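Local coordinates for maltose/maltodextrin-binding protein (Thermus thermophilus, PDB 2GH9), which binds maltotriose and probably serves as the extracellular solute-binding component of maltodextrin uptake, at residues A21-F24 and E25-G29; K280-A283 and V284-A287. One frame throughout, in Å; residues are numbered along the deposited sequence.

In the fold
Both contacts are local, each within one helix on the large mixed sheet: contact 1 at the C-terminal end of helix 11-26, in the beta-alpha-beta unit with strands 3-7 and 32-36, contact 2 in the first turns of helix 280-290. Both are partly buried, contact 1 more exposed (four residues exposed, two buried) than contact 2 (one and four). On the buried side the helices meet, the F24 and F286 rings at about 55° with CG of F24 3.5 Å from CD1 of F286. In contact 1 bonding loosens, T23 O taking amides three and four residues on, and S28 apparently lies over F24; contact 2 keeps helical bonding, with a water joining two amide side chains.

Contact 1. Residues A21-F24 and E25-G29; sequences ARTF and ERTSG
S28 apparently sits over one face of the F24 ring in a CH-pi approach, its CB 3.8 Å from the ring centroid and 12° off the ring normal, though these values are doubtful because the model brings the same CB too close to F24 O. With CG anti to the backbone N (chi1 -168°), F24 carries its ring off the helix, where V32 of the following strand and residues of helix 280-290 also pack on it; a large, flat, apolar group suits this buried place. S28 OG bonds to T30 OG1. Replacing F24 by alanine removes the ring, and would probably open a gap between this helix, V32 and helix 280-290.

On the exposed side R26 bends at chi3, bringing one face of its guanidinium over T23 CA, with NH2 3.7 Å from that carbon. T23 OG1 turns instead to the carbonyl of E19, as helix threonines often do. T23 O accepts two N-H groups: T27 N, 2.9 Å away and nearly straight at 168°, and R26 N from above the carbonyl plane at 3.1 Å.

E25 extends its chain so that OE1 stands 2.8 Å from a water that also lies by A21 O; a carboxylate suits this solvent edge. A21 O takes E25 N as well, and E25 O takes G29 N at 2.8 Å. G29 has a positive phi, where a CB would jam against S28 O. The chemistry implies a two-sided helix end, with the apolar F24 ring packed inward and charged and hydroxyl groups toward solvent.

Contact 2. Residues K280-A283 and V284-A287; sequences KTQA and VNFA
The first turns of helix 280-290 form this contact, in which each carbonyl from K280 to A283 receives the amide four residues on. V284 N meets K280 O at 2.7 Å and A287 N meets A283 O at 3.0 Å, both bonds close to straight at 167°. V284 also sets its CG2 tightly against K280 O, at 3.1 Å, because that branch lies beside the backbone N. K280 itself stretches away to a salt bridge with E77.

On the outer side T281 and N285 run side by side, T281 CG2 lying 3.9 Å from N285 ND2. Q282 folds at chi2 (59°) and crosses N285 with the two amide planes 69° apart. Their nitrogens do not bond each other; one water accepts from both, 2.7 Å from Q282 NE2 and 2.7 Å from N285 ND2. Amide side chains suit this border, since each can offer an N-H to solvent.

The small A283 and A287 let the helix come close to L58, and F286 reaches I3, V5 and L58. Such a division, polar outside and apolar inside, is typical of an amphipathic helix covering the sheet of an alpha/beta lobe in periplasmic binding proteins.

Contact 1. Residues A21-F24 and E25-G29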
loop_
_atom_site.group_PDB
_atom_site.type_symbol
_atom_site.label_atom_id
_atom_site.label_comp_id
_atom_site.label_asym_id
_atom_site.label_seq_id
_atom_site.Cartn_x
_atom_site.Cartn_y
_atom_site.Cartn_z
ATOM N N ALA A 21 20.179 2.220 11.640
ATOM C CA ALA A 21 21.128 3.205 11.129
ATOM C C ALA A 21 22.263 3.425 12.136
ATOM O O ALA A 21 23.436 3.548 11.748
ATOM C CB ALA A 21 20.430 4.527 10.814
ATOM N N ARG A 22 21.895 3.489 13.421
ATOM C CA ARG A 22 22.882 3.615 14.500
ATOM C C ARG A 22 23.796 2.380 14.521
ATOM O O ARG A 22 25.022 2.503 14.466
ATOM C CB ARG A 22 22.182 3.826 15.859
ATOM C CG ARG A 22 21.633 5.242 16.060
ATOM C CD ARG A 22 21.309 5.526 17.519
ATOM N NE ARG A 22 20.326 4.574 18.039
ATOM C CZ ARG A 22 19.001 4.737 17.997
ATOM N NH1 ARG A 22 18.452 5.832 17.473
ATOM N NH2 ARG A 22 18.214 3.792 18.496
ATOM N N THR A 23 23.190 1.196 14.558
ATOM C CA THR A 23 23.917 -0.066 14.508
ATOM C C THR A 23 24.888 -0.188 13.305
ATOM O O THR A 23 26.000 -0.689 13.476
ATOM C CB THR A 23 22.949 -1.253 14.517
ATOM O OG1 THR A 23 22.139 -1.189 15.695
ATOM C CG2 THR A 23 23.691 -2.561 14.502
ATOM N N PHE A 24 24.480 0.271 12.119
ATOM C CA PHE A 24 25.363 0.253 10.942
ATOM C C PHE A 24 26.560 1.190 11.079
ATOM O O PHE A 24 27.612 0.913 10.529
ATOM C CB PHE A 24 24.608 0.630 9.661
ATOM C CG PHE A 24 25.374 0.355 8.399
ATOM C CD1 PHE A 24 25.518 -0.944 7.929
ATOM C CD2 PHE A 24 25.926 1.392 7.660
ATOM C CE1 PHE A 24 26.216 -1.204 6.742
ATOM C CE2 PHE A 24 26.624 1.138 6.476
ATOM C CZ PHE A 24 26.763 -0.156 6.021
ATOM N N GLU A 25 26.409 2.299 11.793
ATOM C CA GLU A 25 27.548 3.165 12.046
ATOM C C GLU A 25 28.607 2.505 12.951
ATOM O O GLU A 25 29.768 2.891 12.910
ATOM C CB GLU A 25 27.090 4.497 12.636
ATOM C CG GLU A 25 28.177 5.568 12.693
ATOM C CD GLU A 25 27.713 6.854 13.338
ATOM O OE1 GLU A 25 26.477 7.063 13.456
ATOM O OE2 GLU A 25 28.596 7.662 13.719
ATOM N N ARG A 26 28.207 1.521 13.756
ATOM C CA ARG A 26 29.121 0.832 14.661
ATOM C C ARG A 26 29.680 -0.438 14.027
ATOM O O ARG A 26 30.837 -0.768 14.223
ATOM C CB ARG A 26 28.428 0.517 15.993
ATOM C CG ARG A 26 28.394 1.692 16.943
ATOM C CD ARG A 26 27.806 1.334 18.312
ATOM N NE ARG A 26 26.341 1.350 18.273
ATOM C CZ ARG A 26 25.542 0.278 18.232
ATOM N NH1 ARG A 26 26.030 -0.959 18.266
ATOM N NH2 ARG A 26 24.224 0.453 18.170
ATOM N N THR A 27 28.868 -1.148 13.251
ATOM C CA THR A 27 29.375 -2.254 12.460
ATOM C C THR A 27 29.781 -1.788 11.047
ATOM O O THR A 27 29.580 -2.522 10.076
ATOM C CB THR A 27 28.343 -3.414 12.370
ATOM O OG1 THR A 27 27.341 -3.120 11.387
ATOM C CG2 THR A 27 27.680 -3.680 13.744
ATOM N N SER A 28 30.362 -0.585 10.942
ATOM C CA SER A 28 30.702 0.016 9.643
ATOM C C SER A 28 31.632 1.221 9.756
ATOM O O SER A 28 32.581 1.346 8.982
ATOM C CB SER A 28 29.422 0.467 8.902
ATOM O OG SER A 28 29.643 0.731 7.532
ATOM N N GLY A 29 31.319 2.129 10.677
ATOM C CA GLY A 29 31.921 3.463 10.706
ATOM C C GLY A 29 31.263 4.501 9.798
ATOM O O GLY A 29 31.613 5.684 9.839
HETATM O O HOH W 1 24.429 6.430 11.605
HETATM O O HOH W 2 25.785 4.950 16.053
#

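Contact 2. Residues K280-A283 and V284-A287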
loop_
_atom_site.group_PDB
_atom_site.type_symbol
_atom_site.label_atom_id
_atom_site.label_comp_id
_atom_site.label_asym_id
_atom_site.label_seq_id
_atom_site.Cartn_x
_atom_site.Cartn_y
_atom_site.Cartn_z
ATOM N N LYS A 280 27.705 4.013 -3.313
ATOM C CA LYS A 280 26.892 2.813 -3.542
ATOM C C LYS A 280 27.299 1.617 -2.684
ATOM O O LYS A 280 26.440 0.905 -2.192
ATOM C CB LYS A 280 26.911 2.388 -5.006
ATOM C CG LYS A 280 26.121 3.268 -5.925
ATOM C CD LYS A 280 26.138 2.736 -7.329
ATOM C CE LYS A 280 25.509 3.723 -8.259
ATOM N NZ LYS A 280 25.565 3.262 -9.672
ATOM N N THR A 281 28.598 1.399 -2.507
ATOM C CA THR A 281 29.060 0.268 -1.713
ATOM C C THR A 281 28.408 0.249 -0.328
ATOM O O THR A 281 27.855 -0.766 0.076
ATOM C CB THR A 281 30.597 0.283 -1.500
ATOM O OG1 THR A 281 31.258 0.096 -2.754
ATOM C CG2 THR A 281 31.010 -0.836 -0.550
ATOM N N GLN A 282 28.520 1.359 0.392
ATOM C CA GLN A 282 27.986 1.450 1.763
ATOM C C GLN A 282 26.464 1.465 1.789
ATOM O O GLN A 282 25.864 0.804 2.627
ATOM C CB GLN A 282 28.525 2.678 2.507
ATOM C CG GLN A 282 29.725 2.363 3.404
ATOM C CD GLN A 282 30.872 1.776 2.626
ATOM O OE1 GLN A 282 31.319 2.366 1.640
ATOM N NE2 GLN A 282 31.355 0.605 3.052
ATOM N N ALA A 283 25.866 2.222 0.872
ATOM C CA ALA A 283 24.403 2.227 0.656
ATOM C C ALA A 283 23.860 0.813 0.426
ATOM O O ALA A 283 22.883 0.408 1.045
ATOM C CB ALA A 283 24.055 3.124 -0.536
ATOM N N VAL A 284 24.497 0.053 -0.462
ATOM C CA VAL A 284 24.102 -1.336 -0.698
ATOM C C VAL A 284 24.286 -2.218 0.543
ATOM O O VAL A 284 23.389 -2.990 0.898
ATOM C CB VAL A 284 24.839 -1.955 -1.920
ATOM C CG1 VAL A 284 24.540 -3.439 -2.041
ATOM C CG2 VAL A 284 24.458 -1.234 -3.201
ATOM N N ASN A 285 25.435 -2.101 1.214
ATOM C CA ASN A 285 25.679 -2.896 2.413
ATOM C C ASN A 285 24.631 -2.579 3.464
ATOM O O ASN A 285 24.110 -3.478 4.092
ATOM C CB ASN A 285 27.079 -2.649 2.985
ATOM C CG ASN A 285 28.170 -3.413 2.248
ATOM O OD1 ASN A 285 27.920 -4.454 1.642
ATOM N ND2 ASN A 285 29.388 -2.895 2.303
ATOM N N PHE A 286 24.302 -1.304 3.635
ATOM C CA PHE A 286 23.325 -0.920 4.654
ATOM C C PHE A 286 21.940 -1.466 4.305
ATOM O O PHE A 286 21.249 -2.000 5.170
ATOM C CB PHE A 286 23.266 0.590 4.826
ATOM C CG PHE A 286 22.197 1.036 5.783
ATOM C CD1 PHE A 286 22.180 0.552 7.090
ATOM C CD2 PHE A 286 21.225 1.940 5.390
ATOM C CE1 PHE A 286 21.190 0.959 7.997
ATOM C CE2 PHE A 286 20.228 2.356 6.299
ATOM C CZ PHE A 286 20.215 1.855 7.596
ATOM N N ALA A 287 21.547 -1.334 3.039
ATOM C CA ALA A 287 20.288 -1.911 2.560
ATOM C C ALA A 287 20.191 -3.411 2.874
ATOM O O ALA A 287 19.137 -3.894 3.307
ATOM C CB ALA A 287 20.121 -1.659 1.064
HETATM O O HOH W 3 29.833 -1.145 4.369
#